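Local coordinates for xyloglucan-specific endo-beta-1,4-glucanase BoGH9A (Bacteroides ovatus, PDB 6DHT), which cleaves internal beta-1,4-glucosidic linkages in the backbone of xyloglucan, releasing xyloglucan oligosaccharides during breakdown of this plant polysaccharide, at residues A[242-254]-A[495-507]. Residues are numbered along the deposited sequence; the frame is centred on the assembly and turned at random.
Sequences TPFFEGFVKPVDC and HPHHRLSASDDIE. With MG (magnesium ion), chain X; EDO (1,2-ethanediol), chain F.
Arg499 grips the carbonyl oxygen of Glu246 side-on, NE and NH2 each lying 2.9 Å from Glu246 O, near the guanidinium plane. Phe248 covers one face of this group: its CE1 is 3.6 Å from Arg499 CZ, while Arg499 CG stands over the ring centre in a CH-pi contact. The ring edge also meets Ala502 CB, and Phe248 CZ points at the face of His497 in an edge-to-face pair, planes at 68°. Pro251 CG packs on Leu500 CD2 and Ser503 CB on the Val249-Lys250 backbone, while Ser503 OG donates to Arg499 O. Lys250 NZ forms a salt bridge with Asp505 OD2 (2.8 Å); the bend at chi4 (-85°) turns the amine there. The outer guanidinium nitrogens each donate to a hydroxyl of a 1,2-ethanediol probably taken up from the crystallisation liquor. Phe245 approaches Asp171, the predicted nucleophile, and His497, itself a predicted active-site residue, is hydrogen-bonded through ND1 to Glu548, the predicted proton donor, so this end probably forms part of the active site. Ser501 O, Asp504 OD1 and Ile506 O, with three waters, coordinate magnesium, which probably steadies the turn carrying Asp505. The contact thus joins the loop between strands 239-241 and 259-260 to the short helix 499-503.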
loop_
_atom_site.group_PDB
_atom_site.type_symbol
_atom_site.label_atom_id
_atom_site.label_comp_id
_atom_site.label_asym_id
_atom_site.label_seq_id
_atom_site.Cartn_x
_atom_site.Cartn_y
_atom_site.Cartn_z
ATOM N N THR A 242 15.475 17.386 -0.474
ATOM C CA THR A 242 16.236 18.410 -1.189
ATOM C C THR A 242 15.270 19.548 -1.453
ATOM O O THR A 242 14.064 19.395 -1.339
ATOM C CB THR A 242 16.756 17.844 -2.501
ATOM O OG1 THR A 242 15.693 17.195 -3.193
ATOM C CG2 THR A 242 17.868 16.858 -2.263
ATOM N N PRO A 243 15.786 20.734 -1.822
ATOM C CA PRO A 243 14.832 21.809 -2.115
ATOM C C PRO A 243 13.979 21.559 -3.357
ATOM O O PRO A 243 12.792 21.914 -3.392
ATOM C CB PRO A 243 15.753 23.022 -2.338
ATOM C CG PRO A 243 16.931 22.721 -1.494
ATOM C CD PRO A 243 17.153 21.237 -1.642
ATOM N N PHE A 244 14.587 20.983 -4.393
ATOM C CA PHE A 244 13.888 20.616 -5.613
ATOM C C PHE A 244 13.979 19.107 -5.852
ATOM O O PHE A 244 14.933 18.460 -5.443
ATOM C CB PHE A 244 14.511 21.303 -6.850
ATOM C CG PHE A 244 14.333 22.797 -6.896
ATOM C CD1 PHE A 244 13.135 23.352 -7.320
ATOM C CD2 PHE A 244 15.375 23.638 -6.545
ATOM C CE1 PHE A 244 12.968 24.729 -7.364
ATOM C CE2 PHE A 244 15.218 25.018 -6.595
ATOM C CZ PHE A 244 14.011 25.558 -7.004
ATOM N N PHE A 245 13.018 18.578 -6.577
ATOM C CA PHE A 245 13.159 17.224 -7.093
ATOM C C PHE A 245 14.384 17.161 -7.978
ATOM O O PHE A 245 14.622 18.082 -8.766
ATOM C CB PHE A 245 11.936 16.811 -7.909
ATOM C CG PHE A 245 10.705 16.596 -7.099
ATOM C CD1 PHE A 245 10.682 15.651 -6.072
ATOM C CD2 PHE A 245 9.537 17.265 -7.411
ATOM C CE1 PHE A 245 9.521 15.431 -5.337
ATOM C CE2 PHE A 245 8.372 17.048 -6.701
ATOM C CZ PHE A 245 8.361 16.100 -5.661
ATOM N N GLU A 246 15.165 16.103 -7.837
ATOM C CA GLU A 246 16.268 15.792 -8.724
ATOM C C GLU A 246 15.793 15.399 -10.107
ATOM O O GLU A 246 14.626 15.048 -10.330
ATOM C CB GLU A 246 17.096 14.643 -8.128
ATOM C CG GLU A 246 17.663 14.908 -6.754
ATOM C CD GLU A 246 18.919 15.787 -6.724
ATOM O OE1 GLU A 246 19.160 16.543 -7.697
ATOM O OE2 GLU A 246 19.666 15.714 -5.719
ATOM N N GLY A 247 16.699 15.449 -11.078
ATOM C CA GLY A 247 16.408 14.890 -12.376
ATOM C C GLY A 247 16.386 13.376 -12.291
ATOM O O GLY A 247 16.508 12.797 -11.186
ATOM N N PHE A 248 16.223 12.742 -13.439
ATOM C CA PHE A 248 16.190 11.286 -13.541
ATOM C C PHE A 248 17.618 10.734 -13.601
ATOM O O PHE A 248 18.093 10.265 -14.645
ATOM C CB PHE A 248 15.261 10.834 -14.668
ATOM C CG PHE A 248 13.811 10.827 -14.251
ATOM C CD1 PHE A 248 13.227 11.980 -13.746
ATOM C CD2 PHE A 248 13.076 9.656 -14.233
ATOM C CE1 PHE A 248 11.920 11.982 -13.301
ATOM C CE2 PHE A 248 11.756 9.651 -13.779
ATOM C CZ PHE A 248 11.183 10.819 -13.316
ATOM N N VAL A 249 18.273 10.793 -12.445
ATOM C CA VAL A 249 19.660 10.390 -12.299
ATOM C C VAL A 249 19.784 9.343 -11.202
ATOM O O VAL A 249 18.881 9.201 -10.374
ATOM C CB VAL A 249 20.546 11.588 -11.937
ATOM C CG1 VAL A 249 20.420 12.675 -13.013
ATOM C CG2 VAL A 249 20.192 12.175 -10.605
ATOM N N LYS A 250 20.897 8.622 -11.191
ATOM C CA LYS A 250 21.135 7.611 -10.176
ATOM C C LYS A 250 21.345 8.258 -8.810
ATOM O O LYS A 250 21.816 9.388 -8.714
ATOM C CB LYS A 250 22.376 6.793 -10.519
ATOM C CG LYS A 250 22.332 6.002 -11.787
ATOM C CD LYS A 250 23.756 5.510 -12.122
ATOM C CE LYS A 250 23.882 4.969 -13.537
ATOM N NZ LYS A 250 23.484 3.548 -13.606
ATOM N N PRO A 251 21.016 7.547 -7.728
ATOM C CA PRO A 251 21.256 8.163 -6.417
ATOM C C PRO A 251 22.694 8.669 -6.180
ATOM O O PRO A 251 22.881 9.744 -5.607
ATOM C CB PRO A 251 20.907 7.033 -5.444
ATOM C CG PRO A 251 19.866 6.260 -6.149
ATOM C CD PRO A 251 20.254 6.294 -7.611
ATOM N N VAL A 252 23.697 7.930 -6.642
ATOM C CA VAL A 252 25.080 8.347 -6.431
ATOM C C VAL A 252 25.439 9.637 -7.165
ATOM O O VAL A 252 26.427 10.288 -6.822
ATOM C CB VAL A 252 26.073 7.237 -6.807
ATOM C CG1 VAL A 252 25.927 6.063 -5.851
ATOM C CG2 VAL A 252 25.888 6.806 -8.229
ATOM N N ASP A 253 24.638 10.014 -8.160
ATOM C CA ASP A 253 24.867 11.253 -8.912
ATOM C C ASP A 253 24.060 12.458 -8.394
ATOM O O ASP A 253 24.133 13.564 -8.956
ATOM C CB ASP A 253 24.594 10.987 -10.391
ATOM C CG ASP A 253 25.509 9.907 -10.956
ATOM O OD1 ASP A 253 26.673 9.832 -10.511
ATOM O OD2 ASP A 253 25.076 9.120 -11.811
ATOM N N CYS A 254 23.314 12.257 -7.312
ATOM C CA CYS A 254 22.535 13.335 -6.722
ATOM C C CYS A 254 23.437 14.241 -5.901
ATOM O O CYS A 254 24.285 13.762 -5.149
ATOM C CB CYS A 254 21.420 12.768 -5.839
ATOM S SG CYS A 254 20.103 11.992 -6.778
ATOM N N HIS A 495 7.811 0.866 -18.125
ATOM C CA HIS A 495 8.350 2.236 -18.119
ATOM C C HIS A 495 7.839 3.091 -16.968
ATOM O O HIS A 495 7.390 4.204 -17.162
ATOM C CB HIS A 495 8.015 2.903 -19.467
ATOM C CG HIS A 495 8.594 2.169 -20.629
ATOM N ND1 HIS A 495 9.944 2.199 -20.918
ATOM C CD2 HIS A 495 8.035 1.313 -21.509
ATOM C CE1 HIS A 495 10.177 1.416 -21.958
ATOM N NE2 HIS A 495 9.035 0.884 -22.351
ATOM N N PRO A 496 7.881 2.564 -15.739
ATOM C CA PRO A 496 7.335 3.350 -14.637
ATOM C C PRO A 496 8.026 4.681 -14.412
ATOM O O PRO A 496 9.217 4.832 -14.679
ATOM C CB PRO A 496 7.536 2.426 -13.412
ATOM C CG PRO A 496 8.699 1.569 -13.817
ATOM C CD PRO A 496 8.509 1.317 -15.277
ATOM N N HIS A 497 7.272 5.629 -13.877
ATOM C CA HIS A 497 7.792 6.894 -13.438
ATOM C C HIS A 497 8.463 6.647 -12.108
ATOM O O HIS A 497 7.850 6.782 -11.040
ATOM C CB HIS A 497 6.647 7.906 -13.331
ATOM C CG HIS A 497 7.056 9.252 -12.813
ATOM N ND1 HIS A 497 7.128 9.549 -11.471
ATOM C CD2 HIS A 497 7.398 10.395 -13.461
ATOM C CE1 HIS A 497 7.530 10.798 -11.311
ATOM N NE2 HIS A 497 7.690 11.337 -12.511
ATOM N N HIS A 498 9.731 6.265 -12.185
ATOM C CA HIS A 498 10.474 5.773 -11.020
ATOM C C HIS A 498 11.927 6.091 -11.286
ATOM O O HIS A 498 12.543 5.478 -12.157
ATOM C CB HIS A 498 10.283 4.250 -10.931
ATOM C CG HIS A 498 10.845 3.618 -9.698
ATOM N ND1 HIS A 498 11.264 2.299 -9.669
ATOM C CD2 HIS A 498 10.983 4.082 -8.435
ATOM C CE1 HIS A 498 11.656 1.997 -8.442
ATOM N NE2 HIS A 498 11.500 3.060 -7.676
ATOM N N ARG A 499 12.480 7.039 -10.553
ATOM C CA ARG A 499 13.851 7.446 -10.847
ATOM C C ARG A 499 14.836 6.284 -10.710
ATOM O O ARG A 499 15.785 6.194 -11.485
ATOM C CB ARG A 499 14.292 8.630 -10.001
ATOM C CG ARG A 499 13.707 9.980 -10.450
ATOM C CD ARG A 499 14.001 11.066 -9.441
ATOM N NE ARG A 499 13.519 12.387 -9.866
ATOM C CZ ARG A 499 12.252 12.762 -9.844
ATOM N NH1 ARG A 499 11.309 11.903 -9.449
ATOM N NH2 ARG A 499 11.909 13.986 -10.213
ATOM N N LEU A 500 14.611 5.353 -9.778
ATOM C CA LEU A 500 15.530 4.215 -9.705
ATOM C C LEU A 500 15.524 3.351 -10.964
ATOM O O LEU A 500 16.579 3.034 -11.511
ATOM C CB LEU A 500 15.214 3.328 -8.503
ATOM C CG LEU A 500 15.598 3.846 -7.119
ATOM C CD1 LEU A 500 15.131 2.844 -6.042
ATOM C CD2 LEU A 500 17.071 4.094 -6.946
ATOM N N SER A 501 14.354 2.936 -11.426
ATOM C CA SER A 501 14.274 2.099 -12.624
ATOM C C SER A 501 14.721 2.859 -13.879
ATOM O O SER A 501 15.224 2.256 -14.842
ATOM C CB SER A 501 12.863 1.560 -12.852
ATOM O OG SER A 501 12.494 0.653 -11.811
ATOM N N ALA A 502 14.495 4.169 -13.890
ATOM C CA ALA A 502 14.724 4.952 -15.108
ATOM C C ALA A 502 16.193 5.290 -15.262
ATOM O O ALA A 502 16.654 5.513 -16.390
ATOM C CB ALA A 502 13.867 6.226 -15.104
ATOM N N SER A 503 16.937 5.353 -14.166
ATOM C CA SER A 503 18.331 5.789 -14.221
ATOM C C SER A 503 19.334 4.666 -14.115
ATOM O O SER A 503 20.538 4.903 -14.216
ATOM C CB SER A 503 18.621 6.819 -13.144
ATOM O OG SER A 503 18.499 6.245 -11.854
ATOM N N ASP A 504 18.873 3.445 -13.887
ATOM C CA ASP A 504 19.799 2.333 -13.885
ATOM C C ASP A 504 20.024 2.019 -15.342
ATOM O O ASP A 504 19.482 2.691 -16.211
ATOM C CB ASP A 504 19.305 1.137 -13.052
ATOM C CG ASP A 504 18.017 0.510 -13.569
ATOM O OD1 ASP A 504 17.636 0.675 -14.745
ATOM O OD2 ASP A 504 17.377 -0.211 -12.769
ATOM N N ASP A 505 20.826 1.019 -15.620
ATOM C CA ASP A 505 21.104 0.709 -17.004
ATOM C C ASP A 505 20.525 -0.661 -17.287
ATOM O O ASP A 505 21.099 -1.454 -18.009
ATOM C CB ASP A 505 22.607 0.809 -17.256
ATOM C CG ASP A 505 23.148 2.214 -16.959
ATOM O OD1 ASP A 505 22.632 3.197 -17.546
ATOM O OD2 ASP A 505 24.068 2.338 -16.119
ATOM N N ILE A 506 19.348 -0.904 -16.708
ATOM C CA ILE A 506 18.646 -2.174 -16.827
ATOM C C ILE A 506 17.296 -1.931 -17.487
ATOM O O ILE A 506 16.539 -1.056 -17.059
ATOM C CB ILE A 506 18.467 -2.823 -15.446
ATOM C CG1 ILE A 506 19.844 -3.069 -14.826
ATOM C CG2 ILE A 506 17.688 -4.123 -15.558
ATOM C CD1 ILE A 506 19.831 -3.182 -13.358
ATOM N N GLU A 507 17.023 -2.649 -18.565
ATOM C CA GLU A 507 15.806 -2.439 -19.338
ATOM C C GLU A 507 14.565 -2.742 -18.484
ATOM O O GLU A 507 13.663 -1.918 -18.370
ATOM C CB GLU A 507 15.815 -3.307 -20.604
ATOM C CG GLU A 507 14.527 -3.227 -21.420
ATOM C CD GLU A 507 14.587 -4.007 -22.723
ATOM O OE1 GLU A 507 15.698 -4.366 -23.163
ATOM O OE2 GLU A 507 13.512 -4.262 -23.305
HETATM MG MG MG X . 15.902 0.598 -15.894
HETATM C C1 EDO F . 8.042 14.724 -9.801
HETATM O O1 EDO F . 9.251 14.834 -10.579
HETATM C C2 EDO F . 8.253 13.928 -8.511
HETATM O O2 EDO F . 8.587 12.580 -8.853
HETATM O O HOH W 1 15.222 -0.712 -14.336
HETATM O O HOH W 2 16.877 1.835 -17.228
HETATM O O HOH W 3 14.127 0.482 -16.788
#